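PDB 5TA0: glycoside Hydrolase from Bacteroides uniformis, which probably hydrolyses agarose-type galactans as a family 86 glycoside hydrolase, binding neoagarooctaose in a cleft of its catalytic barrel. Local coordinates for residues Asn135-Tyr146 against Glu192-Asn202. Sequence-based numbering, arbitrary orientation.
With GAL (beta-D-galactopyranose), chain C; AAL (3,6-anhydro-alpha-L-galactopyranose), chain B; EDO (1,2-ethanediol), chain J; EDO (1,2-ethanediol), chain S.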
ATOM      1  N   ASN A 135     -10.084  -8.982   8.973  1.00  8.55           N
ATOM      2  CA  ASN A 135      -9.784  -9.820   7.821  1.00  8.89           C
ATOM      3  C   ASN A 135      -8.280 -10.019   7.856  1.00  8.02           C
ATOM      4  O   ASN A 135      -7.499  -9.124   7.516  1.00  7.78           O
ATOM      5  CB  ASN A 135     -10.238  -9.147   6.542  1.00 10.00           C
ATOM      6  CG  ASN A 135     -10.125 -10.043   5.314  1.00 11.86           C
ATOM      7  OD1 ASN A 135      -9.753 -11.201   5.425  1.00 14.19           O
ATOM      8  ND2 ASN A 135     -10.460  -9.516   4.157  1.00 13.20           N
ATOM      9  N   LEU A 136      -7.852 -11.155   8.357  1.00  7.51           N
ATOM     10  CA  LEU A 136      -6.443 -11.331   8.692  1.00  7.32           C
ATOM     11  C   LEU A 136      -5.549 -11.604   7.513  1.00  7.05           C
ATOM     12  O   LEU A 136      -5.833 -12.483   6.679  1.00  7.42           O
ATOM     13  CB  LEU A 136      -6.271 -12.460   9.715  1.00  7.98           C
ATOM     14  CG  LEU A 136      -4.870 -12.706  10.266  1.00  8.64           C
ATOM     15  CD1 LEU A 136      -4.447 -11.530  11.111  1.00  9.23           C
ATOM     16  CD2 LEU A 136      -4.825 -14.018  11.046  1.00  9.07           C
ATOM     17  N   ILE A 137      -4.436 -10.867   7.476  1.00  6.65           N
ATOM     18  CA  ILE A 137      -3.272 -11.227   6.671  1.00  6.52           C
ATOM     19  C   ILE A 137      -2.329 -12.024   7.557  1.00  6.31           C
ATOM     20  O   ILE A 137      -1.808 -11.527   8.541  1.00  6.59           O
ATOM     21  CB  ILE A 137      -2.520  -9.976   6.131  1.00  6.52           C
ATOM     22  CG1 ILE A 137      -3.485  -9.022   5.416  1.00  6.64           C
ATOM     23  CG2 ILE A 137      -1.355 -10.397   5.242  1.00  6.39           C
ATOM     24  CD1 ILE A 137      -2.874  -7.675   5.098  1.00  6.94           C
ATOM     25  N   LEU A 138      -2.121 -13.285   7.191  1.00  6.03           N
ATOM     26  CA  LEU A 138      -1.152 -14.152   7.854  1.00  6.07           C
ATOM     27  C   LEU A 138       0.150 -14.165   7.040  1.00  6.15           C
ATOM     28  O   LEU A 138       0.122 -14.146   5.823  1.00  6.04           O
ATOM     29  CB  LEU A 138      -1.754 -15.560   7.976  1.00  6.31           C
ATOM     30  CG  LEU A 138      -0.938 -16.592   8.762  1.00  6.46           C
ATOM     31  CD1 LEU A 138      -0.645 -16.148  10.197  1.00  6.56           C
ATOM     32  CD2 LEU A 138      -1.661 -17.942   8.797  1.00  6.48           C
ATOM     33  N   CYS A 139       1.285 -14.169   7.739  1.00  6.43           N
ATOM     34  CA  CYS A 139       2.592 -14.241   7.098  1.00  6.71           C
ATOM     35  C   CYS A 139       3.585 -14.851   8.046  1.00  6.49           C
ATOM     36  O   CYS A 139       3.445 -14.719   9.281  1.00  7.43           O
ATOM     37  CB  CYS A 139       3.037 -12.828   6.702  1.00  6.90           C
ATOM     38  SG  CYS A 139       4.549 -12.709   5.713  1.00  7.72           S
ATOM     39  N   ASN A 140       4.601 -15.513   7.495  1.00  6.36           N
ATOM     40  CA  ASN A 140       5.753 -15.970   8.282  1.00  6.50           C
ATOM     41  C   ASN A 140       6.853 -14.918   8.268  1.00  6.74           C
ATOM     42  O   ASN A 140       7.246 -14.428   7.192  1.00  7.02           O
ATOM     43  CB  ASN A 140       6.328 -17.254   7.688  1.00  6.70           C
ATOM     44  CG  ASN A 140       5.392 -18.414   7.819  1.00  7.04           C
ATOM     45  OD1 ASN A 140       5.246 -18.982   8.903  1.00  7.17           O
ATOM     46  ND2 ASN A 140       4.688 -18.726   6.731  1.00  7.07           N
ATOM     47  N   GLN A 141       7.421 -14.629   9.439  1.00  6.82           N
ATOM     48  CA  GLN A 141       8.728 -13.957   9.469  1.00  6.86           C
ATOM     49  C   GLN A 141       9.776 -14.858   8.806  1.00  6.92           C
ATOM     50  O   GLN A 141       9.589 -16.067   8.659  1.00  6.87           O
ATOM     51  CB  GLN A 141       9.123 -13.637  10.897  1.00  7.63           C
ATOM     52  CG  GLN A 141       8.248 -12.583  11.534  1.00  8.64           C
ATOM     53  CD  GLN A 141       8.583 -12.348  12.982  1.00 10.43           C
ATOM     54  OE1 GLN A 141       9.777 -12.293  13.375  1.00 12.50           O
ATOM     55  NE2 GLN A 141       7.554 -12.250  13.808  1.00 10.77           N
ATOM     56  N   PHE A 142      10.842 -14.236   8.330  1.00  6.70           N
ATOM     57  CA  PHE A 142      11.841 -14.930   7.549  1.00  6.96           C
ATOM     58  C   PHE A 142      12.408 -16.187   8.228  1.00  7.14           C
ATOM     59  O   PHE A 142      12.541 -17.235   7.583  1.00  7.17           O
ATOM     60  CB  PHE A 142      12.988 -13.993   7.173  1.00  6.84           C
ATOM     61  CG  PHE A 142      14.017 -14.654   6.297  1.00  6.94           C
ATOM     62  CD1 PHE A 142      15.204 -15.173   6.831  1.00  6.92           C
ATOM     63  CD2 PHE A 142      13.769 -14.848   4.952  1.00  7.20           C
ATOM     64  CE1 PHE A 142      16.113 -15.825   6.017  1.00  7.30           C
ATOM     65  CE2 PHE A 142      14.672 -15.504   4.145  1.00  7.30           C
ATOM     66  CZ  PHE A 142      15.849 -15.975   4.680  1.00  7.38           C
ATOM     67  N   SER A 143      12.731 -16.080   9.515  1.00  7.80           N
ATOM     68  CA  SER A 143      13.435 -17.136  10.245  1.00  8.82           C
ATOM     69  C   SER A 143      12.559 -17.660  11.362  1.00  8.35           C
ATOM     70  O   SER A 143      11.925 -16.867  12.035  1.00  9.21           O
ATOM     71  CB  SER A 143      14.702 -16.541  10.845  1.00 10.75           C
ATOM     72  OG  SER A 143      15.486 -17.535  11.459  1.00 15.09           O
ATOM     73  N   PRO A 144      12.500 -18.979  11.599  1.00  8.01           N
ATOM     74  CA  PRO A 144      13.259 -20.018  10.919  1.00  7.92           C
ATOM     75  C   PRO A 144      12.516 -20.665   9.738  1.00  7.21           C
ATOM     76  O   PRO A 144      12.909 -21.709   9.253  1.00  7.75           O
ATOM     77  CB  PRO A 144      13.510 -21.012  12.062  1.00  8.28           C
ATOM     78  CG  PRO A 144      12.284 -20.903  12.889  1.00  8.31           C
ATOM     79  CD  PRO A 144      11.805 -19.489  12.795  1.00  8.33           C
ATOM     80  N   PHE A 145      11.452 -20.024   9.258  1.00  6.70           N
ATOM     81  CA  PHE A 145      10.606 -20.571   8.176  1.00  6.61           C
ATOM     82  C   PHE A 145      11.380 -20.833   6.883  1.00  6.56           C
ATOM     83  O   PHE A 145      11.162 -21.865   6.234  1.00  6.60           O
ATOM     84  CB  PHE A 145       9.418 -19.615   7.921  1.00  6.34           C
ATOM     85  CG  PHE A 145       8.412 -20.128   6.915  1.00  6.55           C
ATOM     86  CD1 PHE A 145       7.598 -21.200   7.208  1.00  6.79           C
ATOM     87  CD2 PHE A 145       8.293 -19.533   5.682  1.00  6.66           C
ATOM     88  CE1 PHE A 145       6.647 -21.649   6.298  1.00  6.75           C
ATOM     89  CE2 PHE A 145       7.342 -19.986   4.768  1.00  6.87           C
ATOM     90  CZ  PHE A 145       6.529 -21.045   5.074  1.00  6.86           C
ATOM     91  N   TYR A 146      12.271 -19.924   6.478  1.00  6.28           N
ATOM     92  CA  TYR A 146      13.061 -20.148   5.261  1.00  6.61           C
ATOM     93  C   TYR A 146      14.115 -21.220   5.578  1.00  7.11           C
ATOM     94  O   TYR A 146      14.848 -21.070   6.532  1.00  7.40           O
ATOM     95  CB  TYR A 146      13.772 -18.908   4.760  1.00  6.85           C
ATOM     96  CG  TYR A 146      14.298 -19.054   3.358  1.00  6.68           C
ATOM     97  CD1 TYR A 146      13.429 -19.206   2.285  1.00  6.80           C
ATOM     98  CD2 TYR A 146      15.660 -19.067   3.075  1.00  6.83           C
ATOM     99  CE1 TYR A 146      13.898 -19.323   0.985  1.00  7.12           C
ATOM    100  CE2 TYR A 146      16.120 -19.166   1.766  1.00  7.24           C
ATOM    101  CZ  TYR A 146      15.226 -19.302   0.732  1.00  7.57           C
ATOM    102  OH  TYR A 146      15.653 -19.415  -0.575  1.00  8.28           O
ATOM    103  N   GLU A 192     -10.789 -19.022  15.769  1.00  9.41           N
ATOM    104  CA  GLU A 192     -10.549 -17.780  15.034  1.00  9.70           C
ATOM    105  C   GLU A 192     -10.881 -17.958  13.554  1.00  9.27           C
ATOM    106  O   GLU A 192     -10.498 -18.944  12.954  1.00  9.30           O
ATOM    107  CB  GLU A 192      -9.081 -17.391  15.198  1.00  9.64           C
ATOM    108  CG  GLU A 192      -8.752 -16.071  14.523  1.00  9.46           C
ATOM    109  CD  GLU A 192      -7.350 -15.573  14.797  1.00  9.25           C
ATOM    110  OE1 GLU A 192      -6.766 -15.863  15.849  1.00  9.45           O
ATOM    111  OE2 GLU A 192      -6.838 -14.805  13.933  1.00  9.42           O
ATOM    112  N   PRO A 193     -11.572 -17.002  12.933  1.00  9.34           N
ATOM    113  CA  PRO A 193     -11.804 -17.109  11.507  1.00  9.45           C
ATOM    114  C   PRO A 193     -10.537 -17.293  10.675  1.00  9.44           C
ATOM    115  O   PRO A 193      -9.478 -16.754  11.006  1.00  9.43           O
ATOM    116  CB  PRO A 193     -12.493 -15.782  11.166  1.00  9.64           C
ATOM    117  CG  PRO A 193     -13.168 -15.417  12.446  1.00  9.63           C
ATOM    118  CD  PRO A 193     -12.228 -15.812  13.511  1.00  9.68           C
ATOM    119  N   LYS A 194     -10.636 -18.062   9.604  1.00  9.79           N
ATOM    120  CA  LYS A 194      -9.505 -18.269   8.703  1.00 10.53           C
ATOM    121  C   LYS A 194      -8.992 -16.928   8.175  1.00  9.71           C
ATOM    122  O   LYS A 194      -9.751 -15.975   7.995  1.00  9.71           O
ATOM    123  CB  LYS A 194      -9.893 -19.153   7.512  1.00 12.71           C
ATOM    124  CG  LYS A 194     -10.294 -20.569   7.874  1.00 16.22           C
ATOM    125  CD  LYS A 194      -9.104 -21.492   7.981  1.00 19.85           C
ATOM    126  CE  LYS A 194      -9.546 -22.782   8.679  1.00 23.19           C
ATOM    127  NZ  LYS A 194      -8.457 -23.740   8.969  1.00 24.02           N
ATOM    128  N   PRO A 195      -7.675 -16.847   7.923  1.00  9.03           N
ATOM    129  CA  PRO A 195      -7.164 -15.633   7.266  1.00  8.93           C
ATOM    130  C   PRO A 195      -7.776 -15.383   5.912  1.00  8.23           C
ATOM    131  O   PRO A 195      -8.099 -16.334   5.183  1.00  8.97           O
ATOM    132  CB  PRO A 195      -5.651 -15.886   7.158  1.00  9.77           C
ATOM    133  CG  PRO A 195      -5.441 -17.283   7.441  1.00 10.29           C
ATOM    134  CD  PRO A 195      -6.636 -17.874   8.098  1.00  9.20           C
ATOM    135  N   GLY A 196      -7.931 -14.108   5.560  1.00  7.79           N
ATOM    136  CA  GLY A 196      -8.307 -13.764   4.203  1.00  7.60           C
ATOM    137  C   GLY A 196      -7.206 -13.943   3.182  1.00  7.36           C
ATOM    138  O   GLY A 196      -7.458 -14.169   2.001  1.00  8.21           O
ATOM    139  N   PHE A 197      -5.941 -13.821   3.645  1.00  7.19           N
ATOM    140  CA  PHE A 197      -4.773 -13.818   2.764  1.00  7.17           C
ATOM    141  C   PHE A 197      -3.605 -14.440   3.502  1.00  7.16           C
ATOM    142  O   PHE A 197      -3.380 -14.126   4.673  1.00  6.97           O
ATOM    143  CB  PHE A 197      -4.378 -12.383   2.402  1.00  7.44           C
ATOM    144  CG  PHE A 197      -5.453 -11.605   1.715  1.00  7.61           C
ATOM    145  CD1 PHE A 197      -5.550 -11.577   0.337  1.00  8.31           C
ATOM    146  CD2 PHE A 197      -6.412 -10.928   2.465  1.00  7.71           C
ATOM    147  CE1 PHE A 197      -6.553 -10.832  -0.283  1.00  8.84           C
ATOM    148  CE2 PHE A 197      -7.440 -10.235   1.836  1.00  8.43           C
ATOM    149  CZ  PHE A 197      -7.496 -10.187   0.473  1.00  8.49           C
ATOM    150  N   CYS A 198      -2.859 -15.298   2.818  1.00  6.76           N
ATOM    151  CA  CYS A 198      -1.618 -15.881   3.331  1.00  7.58           C
ATOM    152  C   CYS A 198      -0.451 -15.449   2.477  1.00  7.28           C
ATOM    153  O   CYS A 198      -0.217 -15.969   1.384  1.00  7.38           O
ATOM    154  CB  CYS A 198      -1.723 -17.401   3.402  1.00  8.24           C
ATOM    155  SG  CYS A 198      -2.892 -17.995   4.647  1.00 11.89           S
ATOM    156  N   GLU A 199       0.326 -14.520   3.014  1.00  6.35           N
ATOM    157  CA  GLU A 199       1.613 -14.208   2.425  1.00  6.22           C
ATOM    158  C   GLU A 199       2.567 -15.332   2.787  1.00  5.94           C
ATOM    159  O   GLU A 199       2.478 -15.910   3.855  1.00  6.09           O
ATOM    160  CB  GLU A 199       2.156 -12.882   2.956  1.00  6.33           C
ATOM    161  CG  GLU A 199       1.310 -11.636   2.686  1.00  6.43           C
ATOM    162  CD  GLU A 199       1.912 -10.413   3.367  1.00  6.65           C
ATOM    163  OE1 GLU A 199       2.075 -10.428   4.606  1.00  7.23           O
ATOM    164  OE2 GLU A 199       2.282  -9.453   2.620  1.00  7.17           O
ATOM    165  N   VAL A 200       3.496 -15.627   1.885  1.00  5.79           N
ATOM    166  CA  VAL A 200       4.436 -16.728   2.140  1.00  5.93           C
ATOM    167  C   VAL A 200       5.446 -16.362   3.231  1.00  5.92           C
ATOM    168  O   VAL A 200       5.610 -17.075   4.237  1.00  6.63           O
ATOM    169  CB  VAL A 200       5.129 -17.161   0.824  1.00  5.84           C
ATOM    170  CG1 VAL A 200       6.295 -18.114   1.079  1.00  6.06           C
ATOM    171  CG2 VAL A 200       4.092 -17.807  -0.109  1.00  5.92           C
ATOM    172  N   ILE A 201       6.149 -15.257   3.014  1.00  5.86           N
ATOM    173  CA  ILE A 201       7.312 -14.934   3.866  1.00  5.84           C
ATOM    174  C   ILE A 201       7.618 -13.450   3.829  1.00  5.80           C
ATOM    175  O   ILE A 201       7.603 -12.827   2.762  1.00  6.02           O
ATOM    176  CB  ILE A 201       8.524 -15.819   3.468  1.00  6.20           C
ATOM    177  CG1 ILE A 201       9.667 -15.732   4.482  1.00  6.58           C
ATOM    178  CG2 ILE A 201       8.988 -15.518   2.049  1.00  6.22           C
ATOM    179  CD1 ILE A 201      10.765 -16.704   4.206  1.00  6.80           C
ATOM    180  N   ASN A 202       7.914 -12.874   4.986  1.00  5.89           N
ATOM    181  CA  ASN A 202       8.146 -11.436   5.094  1.00  6.17           C
ATOM    182  C   ASN A 202       9.546 -10.997   4.643  1.00  6.13           C
ATOM    183  O   ASN A 202      10.546 -11.511   5.153  1.00  6.25           O
ATOM    184  CB  ASN A 202       7.953 -11.023   6.552  1.00  6.37           C
ATOM    185  CG  ASN A 202       7.981  -9.534   6.755  1.00  6.97           C
ATOM    186  OD1 ASN A 202       7.094  -8.824   6.306  1.00  7.68           O
ATOM    187  ND2 ASN A 202       9.007  -9.038   7.466  1.00  7.75           N
TER
HETATM  188  C1  GAL C   5       6.483  -9.180  15.376  1.00 20.38           C
HETATM  189  C2  GAL C   5       5.510 -10.049  16.177  1.00 20.96           C
HETATM  190  C3  GAL C   5       6.031 -10.358  17.586  1.00 22.35           C
HETATM  191  C4  GAL C   5       7.469 -10.857  17.514  1.00 22.29           C
HETATM  192  C5  GAL C   5       8.316  -9.854  16.736  1.00 22.47           C
HETATM  193  C6  GAL C   5       9.782 -10.264  16.619  1.00 23.49           C
HETATM  194  O2  GAL C   5       4.267  -9.348  16.240  1.00 21.68           O
HETATM  195  O3  GAL C   5       5.160 -11.291  18.252  1.00 24.32           O
HETATM  196  O4  GAL C   5       7.514 -12.111  16.812  1.00 21.54           O
HETATM  197  O5  GAL C   5       7.799  -9.716  15.403  1.00 20.26           O
HETATM  198  O6  GAL C   5      10.513  -9.293  15.849  1.00 26.56           O
HETATM  199  C1  AAL B   4       7.670  -6.717  10.961  1.00 20.10           C
HETATM  200  C2  AAL B   4       7.477  -8.231  10.741  1.00 20.27           C
HETATM  201  C3  AAL B   4       6.472  -8.825  11.714  1.00 18.78           C
HETATM  202  C4  AAL B   4       6.844  -8.434  13.127  1.00 19.38           C
HETATM  203  C5  AAL B   4       6.486  -6.982  13.092  1.00 19.71           C
HETATM  204  C6  AAL B   4       5.168  -7.008  12.385  1.00 19.87           C
HETATM  205  O2  AAL B   4       8.710  -8.936  10.922  1.00 20.69           O
HETATM  206  O3  AAL B   4       5.220  -8.156  11.530  1.00 19.35           O
HETATM  207  O4  AAL B   4       5.968  -9.117  14.049  1.00 19.76           O
HETATM  208  O5  AAL B   4       7.416  -6.250  12.289  1.00 19.87           O
HETATM  209  C1  EDO J 707      -3.303 -14.668  16.121  1.00 13.86           C
HETATM  210  O1  EDO J 707      -4.590 -14.415  16.671  1.00 15.56           O
HETATM  211  C2  EDO J 707      -3.342 -14.393  14.639  1.00 13.08           C
HETATM  212  O2  EDO J 707      -4.041 -15.426  13.948  1.00 11.93           O
HETATM  213  C1  EDO S 716      -9.858  -6.663   1.960  1.00 25.04           C
HETATM  214  O1  EDO S 716     -11.102  -7.345   1.737  1.00 29.50           O
HETATM  215  C2  EDO S 716     -10.004  -5.795   3.184  1.00 22.41           C
HETATM  216  O2  EDO S 716     -10.652  -6.459   4.257  1.00 18.51           O
HETATM  217  O   HOH W   1      -9.718 -13.318   8.842  1.00 11.82           O
HETATM  218  O   HOH W   2      10.951 -11.287   8.496  1.00 10.24           O
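Ile137 pairs with Phe197, and Leu138 with Cys198, as neighbouring parallel strands of the barrel sheet. Leu138 alternates its bonds in the parallel manner, its N to Phe197 O and its O to Glu199 N (2.8 Å). Beyond Glu199 the chain turns a corner at Val200, and the carboxamide of Asn140 spans the bend: ND2 gives a nearly straight bond to Val200 O (3.1 Å, 167°), the acceptor lying close to the amide plane. That same ND2 sits 3.3 Å above the centre of the Phe145 ring, which covers it with an apolar face. The Asn140 backbone O then takes Asn202 N, while its own buried N finds no partner.

Ile201 suits an apolar pocket lined by the Phe142 and Phe145 rings and the CB of Tyr146. Its CG1, anti to the backbone N (chi1 -169°), sends CD1 to Phe142 CD2 (3.6 Å), to the edge of Phe145 and against Tyr146 CB. Inside the barrel, the extended Glu199 side chain crosses Ile137 at a slant, and its OE1 comes within 3.3 Å of Cys139 CB. These small or apolar neighbours give the carboxylate no charge partner; its mates are Arg83, Ser324 and Thr279.

At the C-terminal ends of the strands Gln141 and Asn202 turn to the glycan. Gln141 NE2 bonds galactose O4 (3.0 Å, 164°) and Thr85 OG1, while Lys89 holds OE1. An alanine here would remove this amide and probably leave galactose O4 and Thr85 without that donor and Lys89 without this acceptor. Asn202, steadied by Arg83 at OD1, meets a water with ND2, and that water also receives Phe142 N. Apolar contacts and backbone bonds thus fix the strand ends, so that neutral amides, apt for sugar hydroxyls, face the substrate, while the matched Glu199 carboxylate stays deeper in the barrel.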